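Local coordinates for synaptonemal complex protein 2 (Mus musculus, PDB 5IWZ) that is a major component of the axial and lateral elements of synaptonemal complexes in meiotic prophase and is required for chromosome synapsis and for inserting SYCP3 into the complex, at residues Ile83-Gln88 with Gln92-Gln97; Gly98-Met103 with Met137-Ile142. All coordinates share one frame; numbering follows the deposited sequence.

Interaction 1: Ile83-Gln88 with Gln92-Gln97; sequences IFILGQ and QTMIKQ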
ATOM      1  N   ILE A  83     -15.312 -22.443   7.736  1.00 37.62           N
ATOM      2  CA  ILE A  83     -14.779 -23.091   8.923  1.00 31.71           C
ATOM      3  C   ILE A  83     -15.829 -23.034  10.018  1.00 43.27           C
ATOM      4  O   ILE A  83     -16.515 -22.020  10.184  1.00 45.04           O
ATOM      5  CB  ILE A  83     -13.468 -22.406   9.357  1.00 43.15           C
ATOM      6  CG1 ILE A  83     -12.352 -22.744   8.361  1.00 48.44           C
ATOM      7  CG2 ILE A  83     -13.076 -22.797  10.769  1.00 48.84           C
ATOM      8  CD1 ILE A  83     -11.054 -22.022   8.624  1.00 49.60           C
ATOM      9  N   PHE A  84     -15.971 -24.137  10.753  1.00 35.31           N
ATOM     10  CA  PHE A  84     -16.857 -24.226  11.898  1.00 47.51           C
ATOM     11  C   PHE A  84     -16.083 -24.873  13.032  1.00 42.70           C
ATOM     12  O   PHE A  84     -15.272 -25.772  12.807  1.00 43.88           O
ATOM     13  CB  PHE A  84     -18.138 -25.016  11.558  1.00 49.92           C
ATOM     14  CG  PHE A  84     -18.982 -24.359  10.492  1.00 52.81           C
ATOM     15  CD1 PHE A  84     -20.014 -23.496  10.836  1.00 50.59           C
ATOM     16  CD2 PHE A  84     -18.725 -24.580   9.147  1.00 53.70           C
ATOM     17  CE1 PHE A  84     -20.779 -22.869   9.851  1.00 49.30           C
ATOM     18  CE2 PHE A  84     -19.488 -23.957   8.156  1.00 52.64           C
ATOM     19  CZ  PHE A  84     -20.518 -23.103   8.512  1.00 46.33           C
ATOM     20  N   ILE A  85     -16.288 -24.366  14.239  1.00 38.21           N
ATOM     21  CA  ILE A  85     -15.646 -24.893  15.437  1.00 41.79           C
ATOM     22  C   ILE A  85     -16.753 -25.234  16.425  1.00 47.50           C
ATOM     23  O   ILE A  85     -17.496 -24.341  16.857  1.00 46.32           O
ATOM     24  CB  ILE A  85     -14.651 -23.889  16.047  1.00 46.00           C
ATOM     25  CG1 ILE A  85     -13.605 -23.478  15.007  1.00 45.83           C
ATOM     26  CG2 ILE A  85     -13.974 -24.480  17.277  1.00 44.96           C
ATOM     27  CD1 ILE A  85     -12.661 -22.384  15.482  1.00 52.43           C
ATOM     28  N   LEU A  86     -16.872 -26.522  16.761  1.00 44.38           N
ATOM     29  CA  LEU A  86     -17.933 -27.031  17.630  1.00 54.38           C
ATOM     30  C   LEU A  86     -19.299 -26.491  17.209  1.00 57.94           C
ATOM     31  O   LEU A  86     -20.099 -26.037  18.029  1.00 63.36           O
ATOM     32  CB  LEU A  86     -17.636 -26.711  19.097  1.00 57.52           C
ATOM     33  CG  LEU A  86     -16.325 -27.334  19.583  1.00 58.13           C
ATOM     34  CD1 LEU A  86     -16.077 -27.036  21.050  1.00 53.14           C
ATOM     35  CD2 LEU A  86     -16.297 -28.842  19.307  1.00 61.11           C
ATOM     36  N   GLY A  87     -19.551 -26.524  15.899  1.00 57.14           N
ATOM     37  CA  GLY A  87     -20.827 -26.139  15.345  1.00 56.61           C
ATOM     38  C   GLY A  87     -21.021 -24.659  15.105  1.00 60.41           C
ATOM     39  O   GLY A  87     -21.936 -24.287  14.364  1.00 65.69           O
ATOM     40  N   GLN A  88     -20.200 -23.801  15.697  1.00 60.62           N
ATOM     41  CA  GLN A  88     -20.377 -22.364  15.558  1.00 62.92           C
ATOM     42  C   GLN A  88     -19.445 -21.807  14.484  1.00 57.22           C
ATOM     43  O   GLN A  88     -18.432 -22.418  14.127  1.00 53.84           O
ATOM     44  CB  GLN A  88     -20.134 -21.661  16.897  1.00 67.00           C
ATOM     45  CG  GLN A  88     -20.927 -22.242  18.063  1.00 75.27           C
ATOM     46  CD  GLN A  88     -22.421 -22.390  17.767  1.00 86.51           C
ATOM     47  OE1 GLN A  88     -23.043 -21.508  17.164  1.00 86.97           O
ATOM     48  NE2 GLN A  88     -23.001 -23.512  18.196  1.00 89.74           N
ATOM     49  N   GLN A  92     -15.832 -16.263  13.779  1.00 48.11           N
ATOM     50  CA  GLN A  92     -16.297 -15.549  14.966  1.00 51.05           C
ATOM     51  C   GLN A  92     -15.796 -16.204  16.243  1.00 46.13           C
ATOM     52  O   GLN A  92     -15.499 -15.513  17.226  1.00 49.89           O
ATOM     53  CB  GLN A  92     -17.820 -15.458  14.968  1.00 58.23           C
ATOM     54  CG  GLN A  92     -18.332 -14.112  14.497  1.00 68.17           C
ATOM     55  CD  GLN A  92     -17.883 -12.967  15.403  1.00 70.40           C
ATOM     56  OE1 GLN A  92     -17.432 -11.922  14.929  1.00 70.74           O
ATOM     57  NE2 GLN A  92     -18.009 -13.161  16.712  1.00 64.34           N
ATOM     58  N   THR A  93     -15.691 -17.532  16.250  1.00 44.13           N
ATOM     59  CA  THR A  93     -15.095 -18.215  17.394  1.00 46.06           C
ATOM     60  C   THR A  93     -13.626 -17.844  17.564  1.00 41.13           C
ATOM     61  O   THR A  93     -13.149 -17.654  18.688  1.00 52.42           O
ATOM     62  CB  THR A  93     -15.244 -19.725  17.239  1.00 40.24           C
ATOM     63  OG1 THR A  93     -16.619 -20.033  17.001  1.00 47.40           O
ATOM     64  CG2 THR A  93     -14.780 -20.430  18.502  1.00 35.22           C
ATOM     65  N   MET A  94     -12.884 -17.748  16.464  1.00 39.79           N
ATOM     66  CA  MET A  94     -11.482 -17.370  16.592  1.00 38.20           C
ATOM     67  C   MET A  94     -11.349 -15.922  17.041  1.00 32.61           C
ATOM     68  O   MET A  94     -10.445 -15.595  17.820  1.00 33.33           O
ATOM     69  CB  MET A  94     -10.738 -17.623  15.276  1.00 34.66           C
ATOM     70  CG  MET A  94     -10.515 -19.110  15.036  1.00 42.61           C
ATOM     71  SD  MET A  94      -9.361 -19.482  13.687  1.00 45.65           S
ATOM     72  CE  MET A  94     -10.310 -18.960  12.274  1.00 36.63           C
ATOM     73  N   ILE A  95     -12.240 -15.045  16.570  1.00 34.43           N
ATOM     74  CA  ILE A  95     -12.262 -13.671  17.067  1.00 37.25           C
ATOM     75  C   ILE A  95     -12.500 -13.668  18.565  1.00 35.72           C
ATOM     76  O   ILE A  95     -11.807 -12.969  19.314  1.00 39.27           O
ATOM     77  CB  ILE A  95     -13.323 -12.834  16.332  1.00 36.69           C
ATOM     78  CG1 ILE A  95     -12.906 -12.574  14.896  1.00 30.67           C
ATOM     79  CG2 ILE A  95     -13.553 -11.516  17.038  1.00 43.22           C
ATOM     80  CD1 ILE A  95     -14.042 -12.048  14.079  1.00 42.10           C
ATOM     81  N   LYS A  96     -13.452 -14.485  19.029  1.00 34.77           N
ATOM     82  CA  LYS A  96     -13.708 -14.583  20.459  1.00 44.13           C
ATOM     83  C   LYS A  96     -12.551 -15.239  21.212  1.00 46.37           C
ATOM     84  O   LYS A  96     -12.393 -14.996  22.417  1.00 44.84           O
ATOM     85  CB  LYS A  96     -15.023 -15.340  20.709  1.00 53.58           C
ATOM     86  CG  LYS A  96     -14.885 -16.843  20.929  1.00 66.23           C
ATOM     87  CD  LYS A  96     -16.129 -17.476  21.570  1.00 75.58           C
ATOM     88  CE  LYS A  96     -15.888 -18.957  21.918  1.00 72.47           C
ATOM     89  NZ  LYS A  96     -14.740 -19.143  22.862  1.00 68.88           N
ATOM     90  N   GLN A  97     -11.730 -16.044  20.536  1.00 42.61           N
ATOM     91  CA  GLN A  97     -10.548 -16.633  21.157  1.00 38.60           C
ATOM     92  C   GLN A  97      -9.343 -15.698  21.118  1.00 36.61           C
ATOM     93  O   GLN A  97      -8.301 -16.029  21.693  1.00 38.59           O
ATOM     94  CB  GLN A  97     -10.193 -17.963  20.479  1.00 34.42           C
ATOM     95  CG  GLN A  97     -11.152 -19.100  20.767  1.00 35.92           C
ATOM     96  CD  GLN A  97     -10.785 -20.374  20.016  1.00 43.77           C
ATOM     97  OE1 GLN A  97     -11.011 -20.479  18.808  1.00 43.89           O
ATOM     98  NE2 GLN A  97     -10.214 -21.348  20.730  1.00 39.87           N
TER
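I85 packs against T93, M94 and Q97 in a mainly apolar contact between a β-hairpin and the short helix that follows it, in the armadillo-repeat-like part of synaptonemal complex protein 2. The hairpin reverses through a type I' turn from I85 to Q88, closed by a backbone bond in each direction between these two residues. Its strand 83-85 and the segment 92-97 have axes 9.0 Å apart at 56°.

CD1 of I85 does most of the touching. With CG1 lying beside the backbone N (chi1 -56°) and the chain extended beyond it, the methyl reaches the helix surface, 3.9 Å from M94 CG and 4.1 Å from T93 CB. The isoleucine runs almost perpendicular to the M94 side chain, whereas it meets T93 at a slant. OE1 of Q97 lies at the margin, 4.2 Å from I85 CD1; the amide of Q97 is tied by its NE2 to the carbonyl of K47. At the other end of the turn, Q88 CB rests 3.9 Å from T93 OG1, and the rest of the glutamine bends away from the helix. T93 is buried, and its OG1 hydrogen-bonds to A89 O one turn earlier, which gives the hydroxyl a polar partner.

Strand 83-85 is the middle strand of a small mixed sheet, parallel to 43-45 and antiparallel to 88-89. Helix 49-63 borders the same contact, with F49 touching both I83 and M94 and L50 touching Q97.

Interaction 2: Gly98-Met103 with Met137-Ile142; sequences GLVQKM and MVIYDI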
ATOM      1  N   GLY A  98      -9.458 -14.552  20.442  1.00 33.70           N
ATOM      2  CA  GLY A  98      -8.427 -13.532  20.451  1.00 33.19           C
ATOM      3  C   GLY A  98      -7.636 -13.423  19.164  1.00 31.09           C
ATOM      4  O   GLY A  98      -6.464 -13.026  19.192  1.00 34.48           O
ATOM      5  N   LEU A  99      -8.267 -13.751  18.027  1.00 34.19           N
ATOM      6  CA  LEU A  99      -7.540 -13.800  16.752  1.00 32.85           C
ATOM      7  C   LEU A  99      -6.913 -12.453  16.400  1.00 34.73           C
ATOM      8  O   LEU A  99      -5.783 -12.399  15.896  1.00 30.20           O
ATOM      9  CB  LEU A  99      -8.474 -14.261  15.634  1.00 32.64           C
ATOM     10  CG  LEU A  99      -8.026 -14.034  14.180  1.00 35.57           C
ATOM     11  CD1 LEU A  99      -6.711 -14.767  13.865  1.00 26.05           C
ATOM     12  CD2 LEU A  99      -9.137 -14.458  13.227  1.00 34.24           C
ATOM     13  N   VAL A 100      -7.622 -11.354  16.663  1.00 32.86           N
ATOM     14  CA  VAL A 100      -7.101 -10.041  16.295  1.00 32.86           C
ATOM     15  C   VAL A 100      -5.785  -9.755  17.023  1.00 30.31           C
ATOM     16  O   VAL A 100      -4.844  -9.204  16.434  1.00 29.90           O
ATOM     17  CB  VAL A 100      -8.157  -8.949  16.561  1.00 36.14           C
ATOM     18  CG1 VAL A 100      -7.582  -7.565  16.275  1.00 37.12           C
ATOM     19  CG2 VAL A 100      -9.392  -9.186  15.703  1.00 34.27           C
ATOM     20  N   GLN A 101      -5.688 -10.142  18.304  1.00 30.41           N
ATOM     21  CA  GLN A 101      -4.447  -9.937  19.053  1.00 28.00           C
ATOM     22  C   GLN A 101      -3.345 -10.882  18.587  1.00 31.44           C
ATOM     23  O   GLN A 101      -2.166 -10.506  18.597  1.00 32.94           O
ATOM     24  CB  GLN A 101      -4.685 -10.102  20.555  1.00 28.83           C
ATOM     25  CG  GLN A 101      -5.318  -8.880  21.217  1.00 46.56           C
ATOM     26  CD  GLN A 101      -6.790  -8.718  20.858  1.00 57.95           C
ATOM     27  OE1 GLN A 101      -7.575  -9.666  20.963  1.00 56.23           O
ATOM     28  NE2 GLN A 101      -7.168  -7.515  20.417  1.00 55.40           N
ATOM     29  N   LYS A 102      -3.687 -12.104  18.172  1.00 25.36           N
ATOM     30  CA  LYS A 102      -2.681 -12.912  17.482  1.00 31.14           C
ATOM     31  C   LYS A 102      -2.178 -12.204  16.226  1.00 23.61           C
ATOM     32  O   LYS A 102      -0.973 -12.184  15.959  1.00 29.46           O
ATOM     33  CB  LYS A 102      -3.229 -14.293  17.140  1.00 37.43           C
ATOM     34  CG  LYS A 102      -2.831 -15.373  18.145  1.00 49.03           C
ATOM     35  CD  LYS A 102      -3.580 -15.253  19.441  1.00 49.03           C
ATOM     36  CE  LYS A 102      -3.244 -16.398  20.400  1.00 47.56           C
ATOM     37  NZ  LYS A 102      -1.857 -16.287  20.945  1.00 50.81           N
ATOM     38  N   MET A 103      -3.073 -11.591  15.456  1.00 25.01           N
ATOM     39  CA  MET A 103      -2.607 -10.915  14.244  1.00 31.57           C
ATOM     40  C   MET A 103      -1.736  -9.706  14.565  1.00 25.52           C
ATOM     41  O   MET A 103      -0.806  -9.409  13.808  1.00 29.60           O
ATOM     42  CB  MET A 103      -3.792 -10.517  13.379  1.00 34.69           C
ATOM     43  CG  MET A 103      -4.590 -11.746  13.020  1.00 44.69           C
ATOM     44  SD  MET A 103      -5.213 -11.742  11.349  1.00 47.21           S
ATOM     45  CE  MET A 103      -3.885 -10.959  10.456  1.00 34.71           C
ATOM     46  N   MET A 137      -8.690  -7.627   6.637  1.00 33.05           N
ATOM     47  CA  MET A 137      -9.941  -7.061   6.121  1.00 34.72           C
ATOM     48  C   MET A 137     -11.093  -8.058   6.196  1.00 31.72           C
ATOM     49  O   MET A 137     -12.237  -7.646   6.398  1.00 37.53           O
ATOM     50  CB  MET A 137      -9.774  -6.557   4.677  1.00 28.46           C
ATOM     51  CG  MET A 137      -8.870  -5.335   4.523  1.00 39.60           C
ATOM     52  SD  MET A 137      -9.202  -3.959   5.659  1.00 44.87           S
ATOM     53  CE  MET A 137     -10.963  -3.674   5.375  1.00 38.78           C
ATOM     54  N   VAL A 138     -10.819  -9.361   6.021  1.00 32.18           N
ATOM     55  CA  VAL A 138     -11.851 -10.388   6.181  1.00 29.47           C
ATOM     56  C   VAL A 138     -12.410 -10.374   7.601  1.00 34.43           C
ATOM     57  O   VAL A 138     -13.623 -10.520   7.818  1.00 32.67           O
ATOM     58  CB  VAL A 138     -11.279 -11.775   5.810  1.00 37.96           C
ATOM     59  CG1 VAL A 138     -12.171 -12.898   6.338  1.00 40.15           C
ATOM     60  CG2 VAL A 138     -11.086 -11.904   4.288  1.00 34.54           C
ATOM     61  N   ILE A 139     -11.534 -10.206   8.596  1.00 39.35           N
ATOM     62  CA  ILE A 139     -11.993 -10.116   9.981  1.00 40.19           C
ATOM     63  C   ILE A 139     -12.764  -8.819  10.211  1.00 32.78           C
ATOM     64  O   ILE A 139     -13.761  -8.786  10.942  1.00 37.81           O
ATOM     65  CB  ILE A 139     -10.797 -10.225  10.939  1.00 35.75           C
ATOM     66  CG1 ILE A 139     -10.064 -11.550  10.731  1.00 41.37           C
ATOM     67  CG2 ILE A 139     -11.260 -10.042  12.381  1.00 37.92           C
ATOM     68  CD1 ILE A 139      -8.633 -11.519  11.222  1.00 36.16           C
ATOM     69  N   TYR A 140     -12.287  -7.725   9.622  1.00 29.71           N
ATOM     70  CA  TYR A 140     -12.961  -6.445   9.783  1.00 36.24           C
ATOM     71  C   TYR A 140     -14.393  -6.530   9.275  1.00 44.21           C
ATOM     72  O   TYR A 140     -15.322  -6.065   9.944  1.00 40.68           O
ATOM     73  CB  TYR A 140     -12.152  -5.374   9.048  1.00 38.46           C
ATOM     74  CG  TYR A 140     -12.697  -3.960   9.021  1.00 47.53           C
ATOM     75  CD1 TYR A 140     -13.680  -3.587   8.109  1.00 48.18           C
ATOM     76  CD2 TYR A 140     -12.173  -2.980   9.854  1.00 45.71           C
ATOM     77  CE1 TYR A 140     -14.150  -2.288   8.056  1.00 50.92           C
ATOM     78  CE2 TYR A 140     -12.634  -1.681   9.806  1.00 42.77           C
ATOM     79  CZ  TYR A 140     -13.622  -1.341   8.904  1.00 49.51           C
ATOM     80  OH  TYR A 140     -14.091  -0.058   8.849  1.00 52.85           O
ATOM     81  N   ASP A 141     -14.598  -7.186   8.124  1.00 47.79           N
ATOM     82  CA  ASP A 141     -15.901  -7.200   7.465  1.00 54.32           C
ATOM     83  C   ASP A 141     -16.869  -8.229   8.027  1.00 50.37           C
ATOM     84  O   ASP A 141     -18.033  -8.234   7.619  1.00 54.34           O
ATOM     85  CB  ASP A 141     -15.737  -7.460   5.962  1.00 55.95           C
ATOM     86  CG  ASP A 141     -14.998  -6.347   5.257  1.00 61.68           C
ATOM     87  OD1 ASP A 141     -14.174  -6.650   4.369  1.00 62.42           O
ATOM     88  OD2 ASP A 141     -15.237  -5.167   5.587  1.00 70.22           O
ATOM     89  N   ILE A 142     -16.441  -9.100   8.943  1.00 49.73           N
ATOM     90  CA  ILE A 142     -17.301 -10.211   9.344  1.00 52.12           C
ATOM     91  C   ILE A 142     -18.223  -9.900  10.519  1.00 63.82           C
ATOM     92  O   ILE A 142     -19.170 -10.668  10.763  1.00 67.02           O
ATOM     93  CB  ILE A 142     -16.456 -11.451   9.685  1.00 49.75           C
ATOM     94  CG1 ILE A 142     -17.307 -12.709   9.552  1.00 47.86           C
ATOM     95  CG2 ILE A 142     -15.877 -11.323  11.082  1.00 47.77           C
ATOM     96  CD1 ILE A 142     -18.118 -12.741   8.267  1.00 52.81           C
TER
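L99, V100 and M103 face I139 across two helices that run nearly antiparallel, at 154° with the axes of the short segments 11.6 Å apart, and the backbones come nearest at V100 and I139, whose CA atoms are 8.0 Å apart. At this separation the two backbones do not touch, and the gap is bridged by side chains from both helices. I139 supplies the whole of one side. Its CG1 sits beside the backbone N, and the chain continues nearly extended (chi2 158°), which carries CD1 out to the opposite helix between L99 and M103. L99 CD2 approaches that methyl to 3.6 Å, with the two side chains inclined to each other, and the same leucine methyl is 3.9 Å from I139 CG1. One turn on, a bend at the second torsion brings M103 SD to 3.4 Å from I139 CD1, a close apolar contact, and the bend at the third turns only the terminal CE. The other branch of the isoleucine, CG2, meets V100 CG2 at 3.9 Å; here, as with M103, the side chains pass one another in opposite directions.

Near-antiparallel helices stacked into a right-handed superhelix are the architecture of armadillo-like folds, and this contact is consistent with it, although the short helix 111-115 lies between the two partners in the chain. G98 marks the junction of two helices: with positive phi it ends helix 90-97 in a Schellman motif and is also the N-cap of helix 99-108. M103 extends the apolar surface along helix 123-141 to L132 and L135. K102 of helix 99-108 forms a salt bridge with D54 of helix 49-63.

How the interactions relate
From the N terminus, the chain first makes the hairpin, and interaction 1 closes a short loop by folding helix 90-97 back on strand 83-85. Interaction 2 opens after that loop is complete and closes a longer one, bringing helix 123-141 back to helix 99-108; the two are in series, neither nesting nor crossing. Their centres lie 12 Å apart. They are joined at the helix junction, where L99 N probably hydrogen-bonds M94 O, and by I95, whose CD1 packs on I139 and I142. Helix 90-97 thus stands between the small sheet and helix 123-141, linking both contacts within the armadillo-repeat-like domain.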